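Local atomic coordinates of N(2),N(2)-dimethylguanosine tRNA methyltransferase (Pyrococcus horikoshii, PDB entry 2DUL), a protein that dimethylates the N2 amino group of guanine 26 in tRNAs, probably using S-adenosyl-L-methionine as donor of both methyl groups. Residues V195-L200 / G279-E284; I199-I204 / L213-I218. All coordinates share one frame; numbering follows the deposited sequence.

Interaction 1: V195-L200 / G279-E284; sequences VGTRIL and GPLKDE
In this class I-like methyltransferase, Arg198 of helix 192-209 reaches out to Gly279 and Leu281, in the loop that leads from strand 273-277 into helix 284-295, and so joins the helix that packs on the antiparallel strands at one end of the Rossmann-like sheet to a segment far along the chain. The contact illustrates how one guanidinium can serve a loop at once through its edge and its face. With chi1 at -74° CG is anti to the carbonyl carbon, and from CG to NE the chain runs extended, carrying the flat group beyond the helix surface. At its edge NH2 donates to Gly279 O over 3.0 Å; the N-H...O angle is 163°, and the donor lies in the carbonyl plane. Water 1 makes a second link, accepting from Arg198 NH1 at 2.9 Å and donating to Gly279 O at 3.0 Å, so the carbonyl oxygen receives two hydrogen bonds. Two outside partners help fix the guanidinium's rotation: NE forms a salt bridge with Glu194, one turn earlier, and NH2 also bonds Trp277 O. Thr197 CG2 is a looser neighbour, 4.4 Å from Leu281 CD1. The Leu281 side chain lies slantwise over one face of the guanidinium: Leu281 CD1 sits 3.5 Å above the plane, nearer the NH1 end than the centre, and 3.6 Å from Arg198 NH1.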
loop_
_atom_site.group_PDB
_atom_site.type_symbol
_atom_site.label_atom_id
_atom_site.label_comp_id
_atom_site.label_asym_id
_atom_site.label_seq_id
_atom_site.Cartn_x
_atom_site.Cartn_y
_atom_site.Cartn_z
ATOM N N VAL A 195 -3.174 -11.937 2.951
ATOM C CA VAL A 195 -2.626 -12.057 4.305
ATOM C C VAL A 195 -1.393 -11.163 4.438
ATOM O O VAL A 195 -1.224 -10.458 5.441
ATOM C CB VAL A 195 -2.264 -13.526 4.637
ATOM C CG1 VAL A 195 -1.534 -13.605 5.978
ATOM C CG2 VAL A 195 -3.535 -14.363 4.692
ATOM N N GLY A 196 -0.542 -11.179 3.414
ATOM C CA GLY A 196 0.645 -10.343 3.430
ATOM C C GLY A 196 0.261 -8.875 3.520
ATOM O O GLY A 196 0.909 -8.088 4.222
ATOM N N THR A 197 -0.803 -8.507 2.810
ATOM C CA THR A 197 -1.279 -7.131 2.810
ATOM C C THR A 197 -1.815 -6.774 4.201
ATOM O O THR A 197 -1.571 -5.677 4.702
ATOM C CB THR A 197 -2.394 -6.920 1.748
ATOM O OG1 THR A 197 -1.851 -7.128 0.439
ATOM C CG2 THR A 197 -2.952 -5.515 1.822
ATOM N N ARG A 198 -2.531 -7.706 4.825
ATOM C CA ARG A 198 -3.075 -7.466 6.160
ATOM C C ARG A 198 -1.975 -7.477 7.215
ATOM O O ARG A 198 -2.105 -6.825 8.249
ATOM C CB ARG A 198 -4.157 -8.499 6.493
ATOM C CG ARG A 198 -5.448 -8.239 5.737
ATOM C CD ARG A 198 -6.512 -9.290 5.995
ATOM N NE ARG A 198 -7.695 -8.999 5.187
ATOM C CZ ARG A 198 -8.607 -8.081 5.491
ATOM N NH1 ARG A 198 -9.637 -7.884 4.679
ATOM N NH2 ARG A 198 -8.506 -7.376 6.616
ATOM N N ILE A 199 -0.894 -8.214 6.958
ATOM C CA ILE A 199 0.235 -8.239 7.883
ATOM C C ILE A 199 0.897 -6.859 7.848
ATOM O O ILE A 199 1.256 -6.301 8.886
ATOM C CB ILE A 199 1.287 -9.325 7.500
ATOM C CG1 ILE A 199 0.763 -10.713 7.889
ATOM C CG2 ILE A 199 2.613 -9.060 8.235
ATOM C CD1 ILE A 199 1.611 -11.869 7.368
ATOM N N LEU A 200 1.035 -6.297 6.651
ATOM C CA LEU A 200 1.645 -4.977 6.500
ATOM C C LEU A 200 0.819 -3.921 7.240
ATOM O O LEU A 200 1.358 -3.103 7.981
ATOM C CB LEU A 200 1.723 -4.592 5.022
ATOM C CG LEU A 200 2.893 -3.735 4.523
ATOM C CD1 LEU A 200 2.467 -3.037 3.234
ATOM C CD2 LEU A 200 3.316 -2.721 5.561
ATOM N N GLY A 279 -9.557 -5.375 9.893
ATOM C CA GLY A 279 -10.468 -4.291 9.580
ATOM C C GLY A 279 -10.568 -4.077 8.080
ATOM O O GLY A 279 -10.129 -4.927 7.301
ATOM N N PRO A 280 -11.147 -2.949 7.640
ATOM C CA PRO A 280 -11.305 -2.625 6.217
ATOM C C PRO A 280 -9.958 -2.459 5.516
ATOM O O PRO A 280 -8.987 -2.014 6.127
ATOM C CB PRO A 280 -12.071 -1.300 6.242
ATOM C CG PRO A 280 -12.792 -1.326 7.572
ATOM C CD PRO A 280 -11.758 -1.912 8.490
ATOM N N LEU A 281 -9.894 -2.824 4.238
ATOM C CA LEU A 281 -8.664 -2.638 3.480
ATOM C C LEU A 281 -8.855 -1.444 2.548
ATOM O O LEU A 281 -7.992 -1.128 1.736
ATOM C CB LEU A 281 -8.299 -3.894 2.676
ATOM C CG LEU A 281 -7.657 -5.016 3.504
ATOM C CD1 LEU A 281 -7.227 -6.155 2.583
ATOM C CD2 LEU A 281 -6.446 -4.476 4.273
ATOM N N LYS A 282 -10.005 -0.787 2.670
ATOM C CA LYS A 282 -10.282 0.389 1.856
ATOM C C LYS A 282 -11.356 1.271 2.476
ATOM O O LYS A 282 -12.183 0.811 3.264
ATOM C CB LYS A 282 -10.732 -0.009 0.444
ATOM C CG LYS A 282 -12.155 -0.570 0.363
ATOM C CD LYS A 282 -12.642 -0.633 -1.087
ATOM C CE LYS A 282 -14.048 -1.226 -1.192
ATOM N NZ LYS A 282 -14.515 -1.281 -2.609
ATOM N N ASP A 283 -11.313 2.550 2.126
ATOM C CA ASP A 283 -12.311 3.504 2.569
ATOM C C ASP A 283 -13.192 3.628 1.329
ATOM O O ASP A 283 -12.801 4.265 0.352
ATOM C CB ASP A 283 -11.670 4.854 2.896
ATOM C CG ASP A 283 -12.690 5.898 3.301
ATOM O OD1 ASP A 283 -13.609 6.158 2.502
ATOM O OD2 ASP A 283 -12.575 6.460 4.411
ATOM N N GLU A 284 -14.356 2.986 1.359
ATOM C CA GLU A 284 -15.292 2.999 0.234
ATOM C C GLU A 284 -15.429 4.331 -0.491
ATOM O O GLU A 284 -15.261 4.397 -1.706
ATOM C CB GLU A 284 -16.685 2.564 0.690
ATOM C CG GLU A 284 -16.835 1.086 0.949
ATOM C CD GLU A 284 -18.263 0.717 1.303
ATOM O OE1 GLU A 284 -19.171 1.030 0.502
ATOM O OE2 GLU A 284 -18.476 0.115 2.380
HETATM O O HOH W 1 -12.003 -6.261 5.356
#

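Interaction 2: I199-I204 / L213-I218; sequences ILVGVI and LGIDVI
Val201 on helix 192-209 faces Val217 on strand 213-223 with their CA atoms 7.9 Å apart, close enough for branched aliphatic side chains to fill the gap between the two backbones. The strand is the outermost on its side of the methyltransferase sheet, and together with strand 226-235 it forms the antiparallel hairpin at that end of the class I fold; helix 192-209 packs against it. The principle at work is that one methyl can bridge two residues two apart on a strand. Val201 CG1 does so, placed anti to the backbone N by a chi1 of 176° while the CB bond points to the strand. It meets Val217 CG2 at 3.6 Å, a close apolar contact between methyl groups, and Ile215 CD1 at 3.9 Å. Ile215 takes the less common first torsion of 64°, with CG1 between its backbone N and carbonyl carbon. Trp277 also touches both Val201 and Val217, and Leu281 lies against Val201. Both partners of the helix valine are buried, and the side chains meet through apolar groups alone. Ile215 CD1 also lies 4.0 Å from Val201 O.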
loop_
_atom_site.group_PDB
_atom_site.type_symbol
_atom_site.label_atom_id
_atom_site.label_comp_id
_atom_site.label_asym_id
_atom_site.label_seq_id
_atom_site.Cartn_x
_atom_site.Cartn_y
_atom_site.Cartn_z
ATOM N N ILE A 199 -0.894 -8.214 6.958
ATOM C CA ILE A 199 0.235 -8.239 7.883
ATOM C C ILE A 199 0.897 -6.859 7.848
ATOM O O ILE A 199 1.256 -6.301 8.886
ATOM C CB ILE A 199 1.287 -9.325 7.500
ATOM C CG1 ILE A 199 0.763 -10.713 7.889
ATOM C CG2 ILE A 199 2.613 -9.060 8.235
ATOM C CD1 ILE A 199 1.611 -11.869 7.368
ATOM N N LEU A 200 1.035 -6.297 6.651
ATOM C CA LEU A 200 1.645 -4.977 6.500
ATOM C C LEU A 200 0.819 -3.921 7.240
ATOM O O LEU A 200 1.358 -3.103 7.981
ATOM C CB LEU A 200 1.723 -4.592 5.022
ATOM C CG LEU A 200 2.893 -3.735 4.523
ATOM C CD1 LEU A 200 2.467 -3.037 3.234
ATOM C CD2 LEU A 200 3.316 -2.721 5.561
ATOM N N VAL A 201 -0.492 -3.922 7.022
ATOM C CA VAL A 201 -1.345 -2.945 7.696
ATOM C C VAL A 201 -1.243 -3.149 9.201
ATOM O O VAL A 201 -1.136 -2.188 9.966
ATOM C CB VAL A 201 -2.820 -3.091 7.267
ATOM C CG1 VAL A 201 -3.696 -2.125 8.069
ATOM C CG2 VAL A 201 -2.951 -2.814 5.762
ATOM N N GLY A 202 -1.264 -4.413 9.611
ATOM C CA GLY A 202 -1.181 -4.747 11.019
ATOM C C GLY A 202 0.084 -4.282 11.724
ATOM O O GLY A 202 0.027 -3.873 12.884
ATOM N N VAL A 203 1.224 -4.333 11.044
ATOM C CA VAL A 203 2.470 -3.905 11.676
ATOM C C VAL A 203 2.512 -2.380 11.821
ATOM O O VAL A 203 3.052 -1.853 12.797
ATOM C CB VAL A 203 3.717 -4.407 10.888
ATOM C CG1 VAL A 203 3.919 -3.587 9.624
ATOM C CG2 VAL A 203 4.957 -4.355 11.796
ATOM N N ILE A 204 1.925 -1.676 10.859
ATOM C CA ILE A 204 1.870 -0.220 10.920
ATOM C C ILE A 204 1.009 0.159 12.129
ATOM O O ILE A 204 1.372 1.041 12.911
ATOM C CB ILE A 204 1.229 0.385 9.647
ATOM C CG1 ILE A 204 2.109 0.098 8.428
ATOM C CG2 ILE A 204 1.060 1.898 9.814
ATOM C CD1 ILE A 204 1.472 0.498 7.111
ATOM N N LEU A 213 -1.561 6.740 18.817
ATOM C CA LEU A 213 -2.121 6.983 17.496
ATOM C C LEU A 213 -2.798 5.715 17.013
ATOM O O LEU A 213 -2.333 4.612 17.294
ATOM C CB LEU A 213 -1.022 7.336 16.491
ATOM C CG LEU A 213 -0.225 8.623 16.674
ATOM C CD1 LEU A 213 0.912 8.643 15.653
ATOM C CD2 LEU A 213 -1.149 9.841 16.506
ATOM N N GLY A 214 -3.903 5.878 16.298
ATOM C CA GLY A 214 -4.596 4.737 15.734
ATOM C C GLY A 214 -4.510 4.931 14.232
ATOM O O GLY A 214 -3.855 5.868 13.774
ATOM N N ILE A 215 -5.137 4.054 13.459
ATOM C CA ILE A 215 -5.130 4.212 12.015
ATOM C C ILE A 215 -6.456 3.808 11.393
ATOM O O ILE A 215 -7.220 3.022 11.958
ATOM C CB ILE A 215 -4.032 3.352 11.305
ATOM C CG1 ILE A 215 -4.324 1.861 11.509
ATOM C CG2 ILE A 215 -2.644 3.726 11.813
ATOM C CD1 ILE A 215 -3.566 0.939 10.553
ATOM N N ASP A 216 -6.714 4.384 10.225
ATOM C CA ASP A 216 -7.878 4.067 9.416
ATOM C C ASP A 216 -7.235 3.749 8.075
ATOM O O ASP A 216 -6.386 4.511 7.600
ATOM C CB ASP A 216 -8.808 5.267 9.239
ATOM C CG ASP A 216 -9.844 5.373 10.340
ATOM O OD1 ASP A 216 -10.132 4.350 10.995
ATOM O OD2 ASP A 216 -10.382 6.481 10.537
ATOM N N VAL A 217 -7.599 2.626 7.472
ATOM C CA VAL A 217 -7.017 2.287 6.186
ATOM C C VAL A 217 -7.736 3.061 5.085
ATOM O O VAL A 217 -8.960 3.038 4.999
ATOM C CB VAL A 217 -7.130 0.781 5.893
ATOM C CG1 VAL A 217 -6.549 0.476 4.516
ATOM C CG2 VAL A 217 -6.395 -0.012 6.958
ATOM N N ILE A 218 -6.968 3.769 4.264
ATOM C CA ILE A 218 -7.538 4.519 3.160
ATOM C C ILE A 218 -7.632 3.561 1.977
ATOM O O ILE A 218 -8.679 3.428 1.339
ATOM C CB ILE A 218 -6.641 5.707 2.774
ATOM C CG1 ILE A 218 -6.579 6.706 3.937
ATOM C CG2 ILE A 218 -7.169 6.371 1.508
ATOM C CD1 ILE A 218 -5.497 7.763 3.782
#

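Followed from the N terminus, both contacts start on helix 192-209 and share Ile199 and Leu200. Interaction 2 comes first to completion: the helix ends at 209 and a three-residue turn leads into strand 213-223, so only eight residues separate its segments. Interaction 1 waits until strand 226-235, helix 237-244 and strands 247-252, 259-263 and 273-277 have been laid down, so its loop of 78 residues contains the strand of interaction 2, and the shorter closure nests within the longer. They meet again where loop 279-284 runs beside the strand: Asp283 N probably bonds Ile218 O at 2.9 Å, and Pro280 O packs on Val217 CB. Helix, edge strand and later loop thus form one joint.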